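Local coordinates for protein putative beta-glucosidase (Bifidobacterium adolescentis, PDB 5WAB) that hydrolyses beta-glucosides as a member of glycoside hydrolase family 3, and probably also releases terminal arabinopyranose from a ginsenoside, at residues A[76-81]-A[493-498]; A[80-85]-A[607-612]; A[311-316]-A[477-482]; A[446-451]-A[466-471]; A[487-492]-A[545-550]. One frame throughout, in Å; residues are numbered along the deposited sequence.

Contact 1: residues A[76-81]-A[493-498]; sequences GLSSSW and KLAQTI
Trp81 and Lys493 meet at about a right angle, the lysine crossing the indole rather than running along it. The face of the five-membered ring takes the first side-chain carbon: Lys493 CB lies 3.9 Å from its centroid, 28° off the normal, a CH-pi contact. Beyond CB the aliphatic chain, its CG anti to the carbonyl carbon (chi1 -56°) and bent at chi2, leaves the ring and carries NZ to Glu582, a salt bridge, and to the carbonyl of Gly545. The same indole also serves as a donor. Trp81 NE1 reaches Lys493 O at 3.1 Å, but the bond is bent, with the donor well above the carbonyl plane and the oxygen tilted out of the ring plane. Leu494 O sits at the ring edge, 3.7 Å from Trp81 CZ2.

The backbone supplies a straighter link, Lys493 N to Ser79 O at 3.0 Å, in the carbonyl plane and on a lone pair. Farther along, a water joins Ser79 OG (2.7 Å) to Ala495 N (3.1 Å). Ser78 OG touches the methyl of Ala495 at 3.4 Å, while its own hydrogen bond goes to Ala74 O.

Here the N-terminal domain, of the TIM-barrel clan, meets the C-terminal domain of a family 3 enzyme in buried surroundings. Both the N-H and the C=O of Lys493 are engaged by segment 76-81, one through a backbone carbonyl, the other through the indole N-H, and a water serves the N-H of Ala495, so these backbone groups at the domain seam have partners without an ion pair between the segments.

Contact 2: residues A[80-85]-A[607-612]; sequences SWNPEL and KVFLKA
Lys607 opens the second segment by reaching across to the turn at Ser80 and Trp81. With CG anti to the backbone nitrogen (chi1 -170°) and the rest of the chain extended, its CB passes 3.9 Å from Trp81 O and its NZ donates to Ser80 O at 3.0 Å, in the carbonyl plane and on a lone pair. The ammonium has further partners in Glu314, a salt bridge, and Ser491 OG. A methionine here would probably leave Ser80 O without this donor and the buried Glu314 carboxylate without its positive mate. At the root of the same residue a water accepts from Lys607 N and donates to Trp81 O, each at 3.0 Å.

Strand 601-610 is an outermost strand of the antiparallel sheet in the fibronectin type III-like domain, and as strands do it alternates: Val608 packs on strand 615-622, whereas Phe609 returns to the barrel-domain side. There the edge of the Phe609 ring, at CZ, receives Asn82 ND2 in its plane at 3.5 Å, amide and ring planes lying 48° apart. Asn82 is the N-cap of helix 83-99. Its OD1 accepts from Leu85 N at 3.1 Å, the donor standing above the carbonyl plane, which leaves ND2 directed at the phenyl edge and, weakly, at Glu314.

Contact 3: residues A[311-316]-A[477-482]; sequences AAIESM and GPALAD
A short polar bond, Ser315 OG to Ala311 O at 2.7 Å with the donor tilted 25° from the carbonyl plane, steadies the segment that brings Ile313 and Met316 against Ala479. Together with a backbone bond from Ser315 N to Ala312 O it holds Ser315 to the last turn of helix 301-313, where a type I turn from Ile313 to Met316 follows.

Across the contact the side chains pack mainly carbon against carbon, and the methyl of Ala479 is the hub. It touches Ala312 CB at 3.6 Å, Ile313 CG1 at 3.6 Å and Met316 CE at 3.6 Å. So small a side chain is consistent with the CA atoms of Ile313 and Ala479 coming within 5.0 Å. Met316 is extended beyond CG (chi2 180°), which carries its terminal methyl over the helix backbone, 3.4 Å from Ala479 O, and against Leu480 CD2 at 3.8 Å, the two side chains meeting at a slant. Ile313 CD1 brushes Asp482 OD2 at 4.0 Å, while the other carboxylate oxygen forms a salt bridge with Arg369.

Helix 476-484 is one of the helices flanking the sheet in the alpha/beta sandwich of the family 3 C-terminal domain, and helix 301-313 packs on its side just before the chain enters edge strand 317-321.

Contact 4: residues A[446-451]-A[466-471]; sequences VVLSNG and ILESWL
Val446 to Leu448 pair in parallel with Ile466 to Glu468, as adjacent strands inside the six-stranded mixed sheet of the C-terminal domain, between the neighbouring strands 403-409 and 317-321. The strand axes run 4.8 Å apart at 19°. Val446 O accepts from Leu467 N at 2.9 Å, and Leu467 O from Leu448 N at 2.9 Å. Val447 and Leu467 share one face of the sheet, where Val447 packs on helix 476-484; Leu448 and Glu468 lie on the other.

Past the strands the pairing loosens into a polar cluster. Leu448 O accepts from Ser469 N, and Asn450 N donates to Trp470 O from above the carbonyl plane. The carboxylate of Glu468, turned back by the bend at chi2 (59°), comes to the amide of Asn450 from the opposite direction, the two planes 33° apart. Asn450 ND2 donates to Glu468 OE2 at 2.8 Å on its syn side, with the oxygen in the amide plane, and also bonds Ser452 O; Trp470 N donates to Glu468 OE1 at 2.8 Å on the anti side. Glu468 CG lies 3.4 Å above the Trp470 ring, toward its rim.

A leucine in place of Glu468 would probably strip Trp470 N of its acceptor and leave the Asn450 amide held less firmly, through Ser452 O. Each oxygen of the buried acid group takes an N-H, which ties together the two chains just past the C-terminal ends of their strands.

Contact 5: residues A[487-492]-A[545-550]; sequences KVSPSG and GLSYAT
One face of the Tyr548 ring is occupied by Pro490, whose CD stands over the ring centre, 3.4 Å from the centroid and only 10° off the normal, a CH-pi contact. Proline ring and tyrosine side chain cross at about a right angle. Ser489 CA and Val488 O approach the ring obliquely, the latter 3.7 Å from Tyr548 CE2.

Next to this stack, Ser489 OG accepts from Tyr548 N at 3.0 Å in a nearly straight bond of 161°. Its OG stands anti to the backbone nitrogen (chi1 167°), which directs it at the partner chain and lets it also donate to Pro490 O at 3.2 Å, so the one hydroxyl serves both segments. Ser547 begins an ST turn, its OG accepting from Ala549 N, and its CB touches Pro490 O.

Toward the glycines the chains approach by backbone alone. Gly545 CA lies 3.4 Å from Gly492 O as a CA-H...O contact, where any side chain on Gly545 would collide with that oxygen. A water donates to Gly492 O and to Leu546 O, at 3.0 Å for the latter.

These irregular loops fill the ground between helix 476-484, where Tyr548 OH bonds Val483 O, strand 317-321, on which Pro490, Leu546 and Tyr548 lean, and strand 580-590 of the fibronectin-like domain.

How the contacts relate
The five contacts lie near one another, with centres about 11 to 21 Å apart, around the seams between the three domains. Contacts 1 and 2 start from the same 76-85 region of the barrel domain and reach the C-terminal and fibronectin-like domains in turn, closing the longest loops; contacts 3, 4 and 5 join segments much closer in sequence. Contact 4 pairs two inner strands of the sheet, contact 3 packs helix 476-484 next to it, and contact 5 follows from that helix into the loop that continues to contact 1. Trp470 of contact 4 touches contacts 1 and 3, and Lys607 of contact 2 reaches Glu314 and Ser491. The sheet of the C-terminal domain and the interdomain seams thus touch one another.

Contact 1: residues A[76-81]-A[493-498]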
# COMPACT_ATOMS: atom_id res chain seq x y z
N GLY A 76 7.93 -0.28 0.54
CA GLY A 76 8.96 0.58 -0.01
C GLY A 76 8.44 1.42 -1.15
O GLY A 76 8.61 2.64 -1.16
N LEU A 77 7.78 0.78 -2.12
CA LEU A 77 7.34 1.50 -3.32
C LEU A 77 6.33 2.59 -3.00
O LEU A 77 6.23 3.57 -3.75
CB LEU A 77 6.75 0.51 -4.34
CG LEU A 77 6.58 1.05 -5.76
CD1 LEU A 77 7.89 1.66 -6.25
CD2 LEU A 77 6.14 -0.05 -6.71
N SER A 78 5.61 2.46 -1.89
CA SER A 78 4.68 3.51 -1.48
C SER A 78 5.38 4.80 -1.11
O SER A 78 4.71 5.83 -0.99
CB SER A 78 3.85 3.03 -0.30
OG SER A 78 4.67 2.67 0.80
N SER A 79 6.70 4.78 -0.91
CA SER A 79 7.44 6.01 -0.65
C SER A 79 7.58 6.88 -1.89
O SER A 79 7.95 8.05 -1.76
CB SER A 79 8.82 5.67 -0.09
OG SER A 79 8.71 4.79 1.03
N SER A 80 7.32 6.34 -3.08
CA SER A 80 7.55 7.06 -4.32
C SER A 80 6.49 8.12 -4.60
O SER A 80 6.80 9.14 -5.23
CB SER A 80 7.59 6.08 -5.49
OG SER A 80 6.33 5.46 -5.65
N TRP A 81 5.24 7.90 -4.17
CA TRP A 81 4.12 8.79 -4.50
C TRP A 81 4.06 9.05 -6.00
O TRP A 81 3.75 10.15 -6.45
CB TRP A 81 4.21 10.10 -3.71
CG TRP A 81 4.08 9.94 -2.21
CD1 TRP A 81 4.79 9.08 -1.42
CD2 TRP A 81 3.23 10.69 -1.33
NE1 TRP A 81 4.41 9.23 -0.10
CE2 TRP A 81 3.46 10.22 -0.02
CE3 TRP A 81 2.29 11.71 -1.52
CZ2 TRP A 81 2.78 10.72 1.09
CZ3 TRP A 81 1.62 12.21 -0.41
CH2 TRP A 81 1.87 11.72 0.87
N LYS A 493 8.78 9.93 0.46
CA LYS A 493 7.98 10.49 1.54
C LYS A 493 7.29 9.36 2.29
O LYS A 493 6.85 8.38 1.68
CB LYS A 493 6.94 11.48 1.02
CG LYS A 493 7.49 12.63 0.19
CD LYS A 493 8.37 13.57 1.00
CE LYS A 493 8.74 14.79 0.16
NZ LYS A 493 9.62 15.76 0.88
N LEU A 494 7.19 9.49 3.61
CA LEU A 494 6.60 8.43 4.42
C LEU A 494 5.15 8.19 4.02
O LEU A 494 4.34 9.12 4.00
CB LEU A 494 6.69 8.79 5.90
CG LEU A 494 8.05 8.67 6.59
CD1 LEU A 494 7.93 9.03 8.05
CD2 LEU A 494 8.61 7.27 6.43
N ALA A 495 4.85 6.94 3.68
CA ALA A 495 3.48 6.47 3.52
C ALA A 495 2.92 5.92 4.82
O ALA A 495 1.79 5.42 4.84
CB ALA A 495 3.42 5.40 2.43
N GLN A 496 3.69 6.03 5.90
CA GLN A 496 3.37 5.49 7.21
C GLN A 496 3.92 6.45 8.25
O GLN A 496 5.02 6.99 8.09
CB GLN A 496 4.01 4.10 7.37
CG GLN A 496 3.23 3.08 8.18
CD GLN A 496 3.81 1.67 8.04
OE1 GLN A 496 4.72 1.44 7.24
NE2 GLN A 496 3.29 0.73 8.82
N THR A 497 3.16 6.67 9.32
CA THR A 497 3.63 7.48 10.43
C THR A 497 4.65 6.70 11.25
O THR A 497 4.45 5.51 11.54
CB THR A 497 2.47 7.90 11.33
OG1 THR A 497 1.58 8.75 10.60
CG2 THR A 497 2.98 8.62 12.58
N ILE A 498 5.74 7.36 11.64
CA ILE A 498 6.69 6.77 12.59
C ILE A 498 6.43 7.37 13.96
O ILE A 498 6.82 8.51 14.22
CB ILE A 498 8.14 7.00 12.16
CG1 ILE A 498 8.39 6.45 10.77
CG2 ILE A 498 9.07 6.34 13.16
CD1 ILE A 498 9.84 6.58 10.32
O HOH W 1 7.23 4.99 3.26

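Contact 2: residues A[80-85]-A[607-612]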
# COMPACT_ATOMS: atom_id res chain seq x y z
N SER A 80 7.32 6.34 -3.08
CA SER A 80 7.55 7.06 -4.32
C SER A 80 6.49 8.12 -4.60
O SER A 80 6.80 9.14 -5.23
CB SER A 80 7.59 6.08 -5.49
OG SER A 80 6.33 5.46 -5.65
N TRP A 81 5.24 7.90 -4.17
CA TRP A 81 4.12 8.79 -4.50
C TRP A 81 4.06 9.05 -6.00
O TRP A 81 3.75 10.15 -6.45
CB TRP A 81 4.21 10.10 -3.71
CG TRP A 81 4.08 9.94 -2.21
CD1 TRP A 81 4.79 9.08 -1.42
CD2 TRP A 81 3.23 10.69 -1.33
NE1 TRP A 81 4.41 9.23 -0.10
CE2 TRP A 81 3.46 10.22 -0.02
CE3 TRP A 81 2.29 11.71 -1.52
CZ2 TRP A 81 2.78 10.72 1.09
CZ3 TRP A 81 1.62 12.21 -0.41
CH2 TRP A 81 1.87 11.72 0.87
N ASN A 82 4.37 8.02 -6.79
CA ASN A 82 4.60 8.14 -8.23
C ASN A 82 3.75 7.12 -8.96
O ASN A 82 4.23 6.02 -9.30
CB ASN A 82 6.08 7.96 -8.57
CG ASN A 82 6.41 8.38 -9.99
OD1 ASN A 82 5.53 8.49 -10.85
ND2 ASN A 82 7.70 8.61 -10.26
N PRO A 83 2.48 7.43 -9.22
CA PRO A 83 1.62 6.47 -9.94
C PRO A 83 2.15 6.08 -11.30
O PRO A 83 1.98 4.93 -11.71
CB PRO A 83 0.28 7.21 -10.04
CG PRO A 83 0.30 8.16 -8.87
CD PRO A 83 1.72 8.60 -8.73
N GLU A 84 2.81 6.99 -12.01
CA GLU A 84 3.32 6.64 -13.33
C GLU A 84 4.41 5.58 -13.22
O GLU A 84 4.41 4.61 -13.98
CB GLU A 84 3.86 7.89 -14.04
CG GLU A 84 2.80 8.93 -14.41
CD GLU A 84 2.42 9.83 -13.24
OE1 GLU A 84 3.12 9.79 -12.21
OE2 GLU A 84 1.43 10.58 -13.34
N LEU A 85 5.30 5.70 -12.23
CA LEU A 85 6.33 4.68 -12.04
C LEU A 85 5.72 3.36 -11.59
O LEU A 85 6.15 2.29 -12.04
CB LEU A 85 7.36 5.17 -11.02
CG LEU A 85 8.39 4.16 -10.51
CD1 LEU A 85 9.28 3.71 -11.64
CD2 LEU A 85 9.21 4.78 -9.39
N LYS A 607 4.13 14.52 -7.68
CA LYS A 607 5.59 14.46 -7.64
C LYS A 607 6.13 15.11 -8.91
O LYS A 607 5.66 14.82 -10.01
CB LYS A 607 6.10 13.03 -7.52
CG LYS A 607 7.60 12.92 -7.22
CD LYS A 607 8.00 11.49 -6.90
CE LYS A 607 9.37 11.41 -6.26
NZ LYS A 607 9.63 10.03 -5.79
N VAL A 608 7.11 15.99 -8.75
CA VAL A 608 7.68 16.77 -9.84
C VAL A 608 9.19 16.65 -9.81
O VAL A 608 9.82 16.91 -8.78
CB VAL A 608 7.26 18.25 -9.76
CG1 VAL A 608 7.72 18.98 -11.00
CG2 VAL A 608 5.76 18.38 -9.59
N PHE A 609 9.77 16.25 -10.94
CA PHE A 609 11.22 16.19 -11.09
C PHE A 609 11.69 17.52 -11.67
O PHE A 609 11.24 17.93 -12.75
CB PHE A 609 11.60 15.02 -12.00
CG PHE A 609 10.98 13.70 -11.58
CD1 PHE A 609 9.68 13.38 -11.95
CD2 PHE A 609 11.70 12.80 -10.81
CE1 PHE A 609 9.11 12.18 -11.56
CE2 PHE A 609 11.12 11.60 -10.41
CZ PHE A 609 9.83 11.29 -10.79
N LEU A 610 12.57 18.21 -10.95
CA LEU A 610 13.02 19.54 -11.32
C LEU A 610 14.54 19.62 -11.28
O LEU A 610 15.16 19.23 -10.28
CB LEU A 610 12.44 20.60 -10.38
CG LEU A 610 10.92 20.77 -10.38
CD1 LEU A 610 10.51 21.67 -9.23
CD2 LEU A 610 10.48 21.37 -11.70
N LYS A 611 15.14 20.10 -12.36
CA LYS A 611 16.56 20.40 -12.34
C LYS A 611 16.82 21.67 -11.53
O LYS A 611 15.90 22.40 -11.15
CB LYS A 611 17.14 20.55 -13.74
CG LYS A 611 17.15 19.29 -14.55
CD LYS A 611 17.88 19.53 -15.85
CE LYS A 611 17.95 18.28 -16.70
NZ LYS A 611 18.72 18.51 -17.96
N ALA A 612 18.10 21.93 -11.30
CA ALA A 612 18.54 23.07 -10.50
C ALA A 612 18.00 24.37 -11.07
O ALA A 612 18.26 24.70 -12.23
CB ALA A 612 20.06 23.10 -10.42
O HOH W 2 2.78 11.95 -8.59

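Contact 3: residues A[311-316]-A[477-482]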
# COMPACT_ATOMS: atom_id res chain seq x y z
N ALA A 311 12.49 1.83 -9.50
CA ALA A 311 11.53 1.63 -8.42
C ALA A 311 12.22 1.53 -7.06
O ALA A 311 11.68 1.97 -6.04
CB ALA A 311 10.68 0.39 -8.69
N ALA A 312 13.41 0.93 -7.03
CA ALA A 312 14.14 0.81 -5.77
C ALA A 312 14.65 2.17 -5.30
O ALA A 312 14.63 2.46 -4.10
CB ALA A 312 15.29 -0.19 -5.90
N ILE A 313 15.13 3.00 -6.23
CA ILE A 313 15.62 4.32 -5.88
C ILE A 313 14.54 5.13 -5.17
O ILE A 313 14.79 5.77 -4.14
CB ILE A 313 16.14 5.05 -7.13
CG1 ILE A 313 17.42 4.39 -7.64
CG2 ILE A 313 16.36 6.52 -6.84
CD1 ILE A 313 18.03 5.09 -8.83
N GLU A 314 13.32 5.11 -5.71
CA GLU A 314 12.23 5.91 -5.16
C GLU A 314 11.51 5.23 -4.00
O GLU A 314 10.45 5.71 -3.58
CB GLU A 314 11.26 6.27 -6.28
CG GLU A 314 11.95 7.05 -7.37
CD GLU A 314 10.99 7.78 -8.28
OE1 GLU A 314 9.90 8.17 -7.82
OE2 GLU A 314 11.33 7.95 -9.46
N SER A 315 12.06 4.14 -3.46
CA SER A 315 11.48 3.50 -2.30
C SER A 315 12.16 3.91 -1.00
O SER A 315 11.77 3.43 0.07
CB SER A 315 11.54 1.98 -2.45
OG SER A 315 10.71 1.56 -3.52
N MET A 316 13.16 4.79 -1.06
CA MET A 316 13.92 5.21 0.11
C MET A 316 13.43 6.57 0.60
O MET A 316 13.17 7.47 -0.20
CB MET A 316 15.40 5.31 -0.22
CG MET A 316 15.93 4.18 -1.05
SD MET A 316 17.67 4.42 -1.37
CE MET A 316 17.92 3.22 -2.67
N GLY A 477 20.83 -2.99 -4.27
CA GLY A 477 22.25 -2.71 -4.26
C GLY A 477 22.64 -1.49 -5.07
O GLY A 477 23.13 -0.49 -4.53
N PRO A 478 22.43 -1.55 -6.38
CA PRO A 478 22.75 -0.38 -7.22
C PRO A 478 22.00 0.88 -6.81
O PRO A 478 22.56 1.98 -6.87
CB PRO A 478 22.36 -0.84 -8.63
CG PRO A 478 22.46 -2.32 -8.58
CD PRO A 478 22.02 -2.71 -7.20
N ALA A 479 20.74 0.74 -6.38
CA ALA A 479 19.95 1.91 -6.00
C ALA A 479 20.54 2.60 -4.78
O ALA A 479 20.58 3.83 -4.71
CB ALA A 479 18.51 1.50 -5.74
N LEU A 480 21.00 1.82 -3.80
CA LEU A 480 21.62 2.39 -2.61
C LEU A 480 22.89 3.15 -2.97
O LEU A 480 23.15 4.24 -2.43
CB LEU A 480 21.91 1.29 -1.60
CG LEU A 480 20.70 0.70 -0.87
CD1 LEU A 480 21.09 -0.56 -0.10
CD2 LEU A 480 20.06 1.73 0.06
N ALA A 481 23.70 2.60 -3.88
CA ALA A 481 24.92 3.28 -4.28
C ALA A 481 24.62 4.61 -4.95
O ALA A 481 25.31 5.61 -4.69
CB ALA A 481 25.73 2.38 -5.22
N ASP A 482 23.59 4.65 -5.80
CA ASP A 482 23.25 5.88 -6.51
C ASP A 482 22.77 6.97 -5.56
O ASP A 482 23.07 8.15 -5.76
CB ASP A 482 22.19 5.58 -7.57
CG ASP A 482 22.72 4.76 -8.72
OD1 ASP A 482 23.94 4.49 -8.75
OD2 ASP A 482 21.91 4.37 -9.59

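Contact 4: residues A[446-451]-A[466-471]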
# COMPACT_ATOMS: atom_id res chain seq x y z
N VAL A 446 23.13 5.47 8.99
CA VAL A 446 22.40 4.23 9.21
C VAL A 446 21.40 4.04 8.07
O VAL A 446 20.60 4.94 7.79
CB VAL A 446 21.69 4.24 10.58
CG1 VAL A 446 20.69 3.10 10.68
CG2 VAL A 446 22.72 4.15 11.69
N VAL A 447 21.48 2.90 7.40
CA VAL A 447 20.51 2.50 6.38
C VAL A 447 19.64 1.39 6.95
O VAL A 447 20.15 0.35 7.38
CB VAL A 447 21.20 2.04 5.08
CG1 VAL A 447 20.16 1.65 4.04
CG2 VAL A 447 22.13 3.13 4.56
N LEU A 448 18.32 1.58 6.91
CA LEU A 448 17.36 0.68 7.54
C LEU A 448 16.75 -0.29 6.54
O LEU A 448 16.35 0.11 5.44
CB LEU A 448 16.24 1.48 8.21
CG LEU A 448 16.59 2.32 9.44
CD1 LEU A 448 15.41 3.20 9.84
CD2 LEU A 448 17.00 1.43 10.60
N SER A 449 16.67 -1.56 6.93
CA SER A 449 15.98 -2.61 6.18
C SER A 449 14.86 -3.15 7.05
O SER A 449 15.11 -3.72 8.12
CB SER A 449 16.94 -3.74 5.80
OG SER A 449 17.95 -3.30 4.93
N ASN A 450 13.61 -2.95 6.62
CA ASN A 450 12.48 -3.38 7.42
C ASN A 450 11.22 -3.37 6.58
O ASN A 450 11.05 -2.50 5.72
CB ASN A 450 12.31 -2.47 8.65
CG ASN A 450 12.43 -1.01 8.31
OD1 ASN A 450 13.37 -0.59 7.64
ND2 ASN A 450 11.46 -0.21 8.76
N GLY A 451 10.35 -4.35 6.81
CA GLY A 451 9.09 -4.42 6.09
C GLY A 451 8.02 -3.48 6.61
O GLY A 451 7.10 -3.13 5.86
N ILE A 466 20.22 9.15 8.44
CA ILE A 466 19.33 8.00 8.57
C ILE A 466 18.54 7.86 7.28
O ILE A 466 17.72 8.73 6.95
CB ILE A 466 18.39 8.10 9.77
CG1 ILE A 466 19.19 8.25 11.06
CG2 ILE A 466 17.47 6.89 9.85
CD1 ILE A 466 18.33 8.40 12.28
N LEU A 467 18.78 6.79 6.55
CA LEU A 467 18.08 6.49 5.31
C LEU A 467 17.19 5.28 5.56
O LEU A 467 17.69 4.19 5.88
CB LEU A 467 19.06 6.23 4.17
CG LEU A 467 18.45 6.13 2.78
CD1 LEU A 467 17.80 7.44 2.40
CD2 LEU A 467 19.53 5.75 1.78
N GLU A 468 15.88 5.48 5.48
CA GLU A 468 14.91 4.39 5.61
C GLU A 468 14.65 3.81 4.22
O GLU A 468 13.97 4.43 3.39
CB GLU A 468 13.62 4.89 6.26
CG GLU A 468 12.43 3.93 6.19
CD GLU A 468 12.69 2.58 6.83
OE1 GLU A 468 13.35 1.73 6.20
OE2 GLU A 468 12.21 2.36 7.97
N SER A 469 15.20 2.63 3.95
CA SER A 469 15.13 2.02 2.63
C SER A 469 14.13 0.88 2.54
O SER A 469 14.03 0.25 1.49
CB SER A 469 16.52 1.52 2.20
OG SER A 469 17.01 0.53 3.09
N TRP A 470 13.38 0.61 3.62
CA TRP A 470 12.35 -0.41 3.66
C TRP A 470 12.82 -1.74 3.07
O TRP A 470 13.81 -2.31 3.52
CB TRP A 470 11.10 0.07 2.92
CG TRP A 470 10.53 1.34 3.45
CD1 TRP A 470 10.60 2.57 2.88
CD2 TRP A 470 9.79 1.51 4.67
NE1 TRP A 470 9.96 3.50 3.66
CE2 TRP A 470 9.45 2.87 4.77
CE3 TRP A 470 9.39 0.64 5.69
CZ2 TRP A 470 8.73 3.39 5.84
CZ3 TRP A 470 8.67 1.15 6.75
CH2 TRP A 470 8.35 2.52 6.82
N LEU A 471 12.09 -2.22 2.06
CA LEU A 471 12.50 -3.36 1.25
C LEU A 471 12.55 -2.90 -0.20
O LEU A 471 11.57 -2.37 -0.72
CB LEU A 471 11.54 -4.55 1.41
CG LEU A 471 11.44 -5.18 2.81
CD1 LEU A 471 10.41 -6.30 2.85
CD2 LEU A 471 12.79 -5.68 3.28

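Contact 5: residues A[487-492]-A[545-550]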
# COMPACT_ATOMS: atom_id res chain seq x y z
N LYS A 487 24.56 9.99 -7.04
CA LYS A 487 24.17 9.89 -8.44
C LYS A 487 22.73 10.33 -8.64
O LYS A 487 22.39 10.88 -9.69
CB LYS A 487 24.36 8.46 -8.95
CG LYS A 487 25.82 7.98 -8.94
CD LYS A 487 26.72 8.96 -9.69
CE LYS A 487 28.16 8.45 -9.80
NZ LYS A 487 28.76 8.16 -8.46
N VAL A 488 21.88 10.12 -7.62
CA VAL A 488 20.49 10.57 -7.64
C VAL A 488 20.16 11.05 -6.23
O VAL A 488 20.71 10.56 -5.24
CB VAL A 488 19.53 9.43 -8.06
CG1 VAL A 488 19.83 8.17 -7.27
CG2 VAL A 488 18.07 9.85 -7.94
N SER A 489 19.23 12.00 -6.15
CA SER A 489 18.81 12.43 -4.82
C SER A 489 17.63 11.59 -4.34
O SER A 489 16.75 11.26 -5.14
CB SER A 489 18.40 13.90 -4.83
OG SER A 489 17.71 14.23 -3.64
N PRO A 490 17.58 11.23 -3.06
CA PRO A 490 16.41 10.51 -2.54
C PRO A 490 15.20 11.42 -2.54
O PRO A 490 15.32 12.62 -2.32
CB PRO A 490 16.82 10.11 -1.11
CG PRO A 490 17.92 11.05 -0.76
CD PRO A 490 18.58 11.52 -2.02
N SER A 491 14.03 10.83 -2.82
CA SER A 491 12.80 11.62 -2.91
C SER A 491 11.62 10.97 -2.20
O SER A 491 10.47 11.39 -2.43
CB SER A 491 12.46 11.86 -4.38
OG SER A 491 12.38 10.65 -5.12
N GLY A 492 11.85 9.97 -1.35
CA GLY A 492 10.75 9.26 -0.74
C GLY A 492 10.10 10.05 0.38
O GLY A 492 10.76 10.74 1.15
N GLY A 545 9.94 13.61 4.26
CA GLY A 545 11.12 13.10 3.59
C GLY A 545 12.09 14.20 3.21
O GLY A 545 11.68 15.25 2.72
N LEU A 546 13.38 13.97 3.42
CA LEU A 546 14.39 14.95 3.05
C LEU A 546 14.94 14.62 1.66
O LEU A 546 14.71 13.55 1.11
CB LEU A 546 15.51 14.98 4.09
CG LEU A 546 15.16 15.43 5.52
CD1 LEU A 546 16.40 15.36 6.41
CD2 LEU A 546 14.55 16.82 5.56
N SER A 547 15.69 15.57 1.10
CA SER A 547 16.27 15.43 -0.23
C SER A 547 17.62 16.14 -0.23
O SER A 547 17.94 16.90 0.68
CB SER A 547 15.36 15.97 -1.33
OG SER A 547 15.44 17.38 -1.42
N TYR A 548 18.41 15.87 -1.27
CA TYR A 548 19.65 16.62 -1.44
C TYR A 548 19.41 18.03 -1.98
O TYR A 548 20.35 18.84 -1.98
CB TYR A 548 20.60 15.87 -2.39
CG TYR A 548 21.05 14.52 -1.87
CD1 TYR A 548 20.94 14.20 -0.52
CD2 TYR A 548 21.56 13.56 -2.73
CE1 TYR A 548 21.34 12.97 -0.04
CE2 TYR A 548 21.96 12.32 -2.27
CZ TYR A 548 21.85 12.03 -0.92
OH TYR A 548 22.25 10.80 -0.44
N ALA A 549 18.20 18.35 -2.41
CA ALA A 549 17.86 19.67 -2.94
C ALA A 549 16.96 20.43 -1.98
O ALA A 549 16.47 19.89 -0.99
CB ALA A 549 17.18 19.53 -4.31
N THR A 550 16.75 21.70 -2.29
CA THR A 550 15.82 22.54 -1.55
C THR A 550 14.73 23.04 -2.50
O THR A 550 14.98 23.26 -3.69
CB THR A 550 16.53 23.74 -0.89
OG1 THR A 550 17.17 24.55 -1.89
CG2 THR A 550 17.56 23.27 0.11
O HOH W 3 12.04 13.38 -0.25